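Local structure of protein URE2 (Lodderomyces elongisporus NRRL YB-4239, 4EXJ) at residues Ala144-Lys149 / Pro193-Trp198; Glu101-Gln106 / Asp165-Val170. The protein is of unknown function but, as a Ure2-like member of the glutathione S-transferase superfamily, may bind glutathione. All blocks are in the same frame, centred on the assembly; numbering follows the deposited sequence.

Contact 1: residues Ala144-Lys149 / Pro193-Trp198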
# COMPACT_ATOMS: atom_id res chain seq x y z
N ALA B 144 -0.87 6.30 -16.71
CA ALA B 144 0.20 7.22 -17.15
C ALA B 144 1.52 6.82 -16.51
O ALA B 144 2.57 6.80 -17.16
CB ALA B 144 -0.13 8.65 -16.82
N PHE B 145 1.47 6.48 -15.23
CA PHE B 145 2.65 6.06 -14.49
C PHE B 145 3.21 4.76 -15.06
O PHE B 145 4.41 4.62 -15.27
CB PHE B 145 2.29 5.85 -13.02
CG PHE B 145 3.41 5.28 -12.21
CD1 PHE B 145 4.43 6.10 -11.76
CD2 PHE B 145 3.46 3.93 -11.93
CE1 PHE B 145 5.47 5.57 -11.01
CE2 PHE B 145 4.50 3.39 -11.20
CZ PHE B 145 5.50 4.22 -10.73
N MET B 146 2.33 3.78 -15.30
CA MET B 146 2.77 2.49 -15.77
C MET B 146 3.38 2.63 -17.17
O MET B 146 4.37 1.97 -17.49
CB MET B 146 1.62 1.47 -15.77
CG MET B 146 1.14 1.13 -14.35
SD MET B 146 -0.43 0.21 -14.38
CE MET B 146 0.05 -1.36 -15.01
N GLU B 147 2.78 3.50 -17.95
CA GLU B 147 3.23 3.69 -19.33
C GLU B 147 4.66 4.21 -19.32
O GLU B 147 5.50 3.74 -20.09
CB GLU B 147 2.29 4.65 -20.03
CG GLU B 147 2.67 4.92 -21.49
CD GLU B 147 2.25 3.78 -22.41
OE1 GLU B 147 1.64 2.81 -21.94
OE2 GLU B 147 2.51 3.86 -23.63
N THR B 148 4.92 5.15 -18.43
CA THR B 148 6.25 5.74 -18.25
C THR B 148 7.24 4.71 -17.73
O THR B 148 8.35 4.57 -18.27
CB THR B 148 6.21 6.98 -17.30
OG1 THR B 148 5.47 8.05 -17.91
CG2 THR B 148 7.64 7.48 -17.00
N LYS B 149 6.85 3.97 -16.69
CA LYS B 149 7.72 2.95 -16.10
C LYS B 149 8.12 1.88 -17.09
O LYS B 149 9.22 1.34 -17.03
CB LYS B 149 7.08 2.27 -14.88
CG LYS B 149 6.85 3.19 -13.71
CD LYS B 149 8.14 3.90 -13.30
CE LYS B 149 9.05 2.99 -12.51
NZ LYS B 149 10.16 3.78 -11.87
N PRO B 193 -0.04 2.26 -25.00
CA PRO B 193 0.45 1.10 -25.75
C PRO B 193 1.52 0.28 -25.03
O PRO B 193 1.55 -0.94 -25.19
CB PRO B 193 1.03 1.73 -27.04
CG PRO B 193 1.21 3.18 -26.71
CD PRO B 193 0.11 3.51 -25.76
N ASN B 194 2.37 0.92 -24.24
CA ASN B 194 3.35 0.17 -23.47
C ASN B 194 2.67 -0.74 -22.44
O ASN B 194 3.11 -1.88 -22.25
CB ASN B 194 4.31 1.09 -22.72
CG ASN B 194 5.17 1.93 -23.63
OD1 ASN B 194 5.31 1.65 -24.82
ND2 ASN B 194 5.77 2.98 -23.07
N VAL B 195 1.64 -0.22 -21.78
CA VAL B 195 0.94 -1.04 -20.78
C VAL B 195 0.20 -2.18 -21.46
O VAL B 195 0.20 -3.30 -20.97
CB VAL B 195 -0.01 -0.21 -19.91
CG1 VAL B 195 -0.64 -1.11 -18.80
CG2 VAL B 195 0.74 1.00 -19.33
N GLU B 196 -0.41 -1.91 -22.61
CA GLU B 196 -1.08 -2.99 -23.32
C GLU B 196 -0.12 -4.10 -23.73
O GLU B 196 -0.41 -5.29 -23.55
CB GLU B 196 -1.80 -2.46 -24.56
CG GLU B 196 -2.44 -3.58 -25.39
CD GLU B 196 -3.72 -4.16 -24.79
OE1 GLU B 196 -4.26 -3.57 -23.82
OE2 GLU B 196 -4.20 -5.19 -25.30
N LYS B 197 1.03 -3.71 -24.27
CA LYS B 197 2.00 -4.68 -24.76
C LYS B 197 2.52 -5.50 -23.59
O LYS B 197 2.63 -6.72 -23.66
CB LYS B 197 3.16 -3.94 -25.43
CG LYS B 197 4.15 -4.85 -26.11
CD LYS B 197 4.92 -4.10 -27.19
CE LYS B 197 5.69 -2.92 -26.61
NZ LYS B 197 6.77 -3.36 -25.68
N TRP B 198 2.80 -4.82 -22.49
CA TRP B 198 3.24 -5.50 -21.30
C TRP B 198 2.15 -6.44 -20.75
O TRP B 198 2.45 -7.55 -20.34
CB TRP B 198 3.66 -4.48 -20.22
CG TRP B 198 3.63 -5.15 -18.87
CD1 TRP B 198 4.64 -5.86 -18.29
CD2 TRP B 198 2.52 -5.21 -17.95
NE1 TRP B 198 4.23 -6.37 -17.07
CE2 TRP B 198 2.94 -5.98 -16.84
CE3 TRP B 198 1.22 -4.70 -17.96
CZ2 TRP B 198 2.10 -6.26 -15.74
CZ3 TRP B 198 0.37 -4.97 -16.86
CH2 TRP B 198 0.83 -5.74 -15.77

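Contact 2: residues Glu101-Gln106 / Asp165-Val170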
# COMPACT_ATOMS: atom_id res chain seq x y z
N GLU B 101 9.12 -0.87 -3.74
CA GLU B 101 8.32 0.33 -3.94
C GLU B 101 7.16 0.03 -4.89
O GLU B 101 6.05 0.53 -4.68
CB GLU B 101 9.17 1.53 -4.38
CG GLU B 101 9.72 1.46 -5.75
CD GLU B 101 10.78 2.53 -6.04
OE1 GLU B 101 11.03 2.80 -7.23
OE2 GLU B 101 11.35 3.09 -5.07
N LEU B 102 7.40 -0.75 -5.94
CA LEU B 102 6.31 -1.06 -6.89
C LEU B 102 5.22 -1.93 -6.29
O LEU B 102 4.04 -1.80 -6.68
CB LEU B 102 6.82 -1.66 -8.20
CG LEU B 102 7.53 -0.59 -9.03
CD1 LEU B 102 8.23 -1.26 -10.20
CD2 LEU B 102 6.56 0.48 -9.52
N LEU B 103 5.56 -2.79 -5.33
CA LEU B 103 4.53 -3.57 -4.63
C LEU B 103 3.68 -2.66 -3.74
O LEU B 103 2.45 -2.82 -3.64
CB LEU B 103 5.18 -4.68 -3.80
CG LEU B 103 5.80 -5.80 -4.64
CD1 LEU B 103 6.60 -6.72 -3.74
CD2 LEU B 103 4.72 -6.54 -5.38
N PHE B 104 4.30 -1.67 -3.09
CA PHE B 104 3.51 -0.68 -2.36
C PHE B 104 2.65 0.15 -3.31
O PHE B 104 1.47 0.36 -3.06
CB PHE B 104 4.40 0.24 -1.51
CG PHE B 104 4.70 -0.32 -0.13
CD1 PHE B 104 3.80 -0.15 0.90
CD2 PHE B 104 5.87 -1.02 0.11
CE1 PHE B 104 4.08 -0.67 2.17
CE2 PHE B 104 6.14 -1.54 1.36
CZ PHE B 104 5.25 -1.36 2.37
N TYR B 105 3.25 0.57 -4.42
CA TYR B 105 2.52 1.39 -5.40
C TYR B 105 1.31 0.63 -5.97
O TYR B 105 0.18 1.18 -6.08
CB TYR B 105 3.49 1.80 -6.53
CG TYR B 105 2.78 2.68 -7.55
CD1 TYR B 105 2.06 2.11 -8.58
CD2 TYR B 105 2.82 4.06 -7.45
CE1 TYR B 105 1.38 2.89 -9.50
CE2 TYR B 105 2.14 4.87 -8.36
CZ TYR B 105 1.43 4.27 -9.39
OH TYR B 105 0.73 5.05 -10.29
N GLN B 106 1.52 -0.64 -6.34
CA GLN B 106 0.42 -1.41 -6.94
C GLN B 106 -0.74 -1.56 -5.97
O GLN B 106 -1.90 -1.42 -6.34
CB GLN B 106 0.89 -2.77 -7.47
CG GLN B 106 -0.10 -3.49 -8.39
CD GLN B 106 -1.24 -4.17 -7.66
OE1 GLN B 106 -1.09 -4.59 -6.50
NE2 GLN B 106 -2.38 -4.29 -8.33
N ASP B 165 5.32 -7.92 -11.69
CA ASP B 165 4.44 -8.19 -12.82
C ASP B 165 3.20 -8.98 -12.41
O ASP B 165 2.13 -8.73 -12.94
CB ASP B 165 5.17 -8.92 -13.95
CG ASP B 165 6.41 -8.16 -14.40
OD1 ASP B 165 6.28 -7.08 -15.02
OD2 ASP B 165 7.51 -8.64 -14.05
N ILE B 166 3.35 -9.94 -11.49
CA ILE B 166 2.18 -10.65 -10.99
C ILE B 166 1.21 -9.66 -10.34
O ILE B 166 -0.00 -9.69 -10.63
CB ILE B 166 2.56 -11.74 -9.99
CG1 ILE B 166 3.40 -12.83 -10.67
CG2 ILE B 166 1.33 -12.36 -9.34
CD1 ILE B 166 3.99 -13.84 -9.68
N ALA B 167 1.71 -8.80 -9.46
CA ALA B 167 0.80 -7.87 -8.76
C ALA B 167 0.03 -7.01 -9.79
O ALA B 167 -1.21 -6.92 -9.76
CB ALA B 167 1.57 -7.01 -7.77
N PHE B 168 0.74 -6.36 -10.69
CA PHE B 168 0.10 -5.53 -11.67
C PHE B 168 -0.82 -6.30 -12.66
O PHE B 168 -1.88 -5.85 -12.98
CB PHE B 168 1.13 -4.70 -12.44
CG PHE B 168 1.61 -3.45 -11.75
CD1 PHE B 168 0.81 -2.35 -11.65
CD2 PHE B 168 2.87 -3.37 -11.23
CE1 PHE B 168 1.27 -1.21 -11.05
CE2 PHE B 168 3.32 -2.22 -10.64
CZ PHE B 168 2.51 -1.15 -10.53
N LEU B 169 -0.38 -7.46 -13.13
CA LEU B 169 -1.19 -8.22 -14.07
C LEU B 169 -2.52 -8.71 -13.49
O LEU B 169 -3.52 -8.71 -14.14
CB LEU B 169 -0.40 -9.37 -14.70
CG LEU B 169 -0.32 -10.68 -14.00
CD1 LEU B 169 -1.57 -11.47 -14.16
CD2 LEU B 169 0.84 -11.44 -14.53
N VAL B 170 -2.48 -9.15 -12.25
CA VAL B 170 -3.70 -9.58 -11.62
C VAL B 170 -4.71 -8.43 -11.45
O VAL B 170 -5.87 -8.60 -11.72
CB VAL B 170 -3.43 -10.28 -10.29
CG1 VAL B 170 -4.69 -10.54 -9.53
CG2 VAL B 170 -2.70 -11.56 -10.52
O HOH W 1 -2.65 -3.76 -11.29

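Contact 1: residues Ala144-Lys149 / Pro193-Trp198
Glu147 reaches from helix 129-149 to the first turn of helix 193-203, and three hydrogen bonds define the polar part of the contact. CG stands anti to the backbone N (chi1 -180°) and the chain bends at chi2, which turns both carboxylate oxygens toward the backbone N-H groups of Asn194 and Val195. Its OE2 accepts from Asn194 N at 3.0 Å, and its OE1 from Val195 N at 3.0 Å. Both donors arrive on the syn sides, tilted moderately out of the carboxylate plane, so the two bonds also fix the rotation of the group. The third bond runs the same way, from Asn194 ND2 to the backbone O of Glu147, the two atoms 3.1 Å apart, nearly straight and in the plane of the Asn194 amide, though tilted from the carbonyl plane of Glu147.

The same two side chains stack, carboxylate and amide planes 9° apart, with OE2 of Glu147 3.3 Å from CG of Asn194. An acidic group thus meets the first-turn N-H groups of a helix whose segment 193-198 crosses 144-149 at 75°, an arrangement in which the helix dipole would probably stabilise the negative charge. Both helices belong to the helical C-terminal domain of the glutathione S-transferase fold.

Apolar contacts lie deeper. Met146 crosses Val195 at about a right angle, its CB 3.7 Å from Val195 CG2, and the bend at chi3 brings CE within 3.9 Å of Val195 CG1. Met146 CE also approaches Trp198 CZ3 obliquely at 4.1 Å, beside Phe156, which meets the Trp198 ring edge-to-face.

Contact 2: residues Glu101-Gln106 / Asp165-Val170
Gln106 extends CG anti to its backbone N (chi1 -166°) and then bends at chi2, while Phe168 holds its ring beside the backbone N (chi1 -82°); together these torsions lay the glutamine methylene over the phenyl face. The CG of Gln106 lies 3.7 Å from the Phe168 ring centroid and 16° off the ring normal, the geometry of a CH-pi contact. Beyond CG the amide stands almost perpendicular to the ring.

Its NE2 comes within 3.2 Å of Ala167 O, but the angle is too poor for a hydrogen bond. NE2 donates instead to a water 3.0 Å away, which in turn donates to Phe168 O at 2.8 Å. The other end of the amide, OE1, accepts from Lys16 NZ and Asn69 ND2, so this buried group joins the helical domain to helices 15-23 and 68-79 of the thioredoxin-like N-terminal domain.

Helices 93-120 and 163-179 run nearly parallel here, their axes 9.7 Å apart, as core helices of the glutathione S-transferase C-terminal domain. At the base of the second, Asp165 OD2 accepts from Thr162 N, consistent with the capping box known in this family.

The rest is apolar. Tyr105 crosses Phe168 at about a right angle, its CD1 at the phenyl edge and 3.8 Å from CZ. Leu103 CD2 meets Ala167 CB at 4.0 Å, and Leu102 CB lies a looser 4.3 Å from Phe168 CE2.

From the N terminus, the chain first leaves 101-106, passes through 144-149, and returns at 165-170 to close contact 2 after 58 intervening residues. Contact 1, opened within that loop, closes only at 193-198, with 43 residues between its segments, so the two loops cross rather than nest. Their centres are 13 Å apart. Trp198 NE1 lies 3.0 Å from Asp165 OD1, a probable hydrogen bond, and Trp198 CH2 packs 3.5 Å from Phe168 CB; Phe145 and Tyr105 stack their rings. Helices 93-120, 129-149, 163-179 and 193-203 are thereby tied together, contact 2 near the centre of the chain and contact 1 farther out.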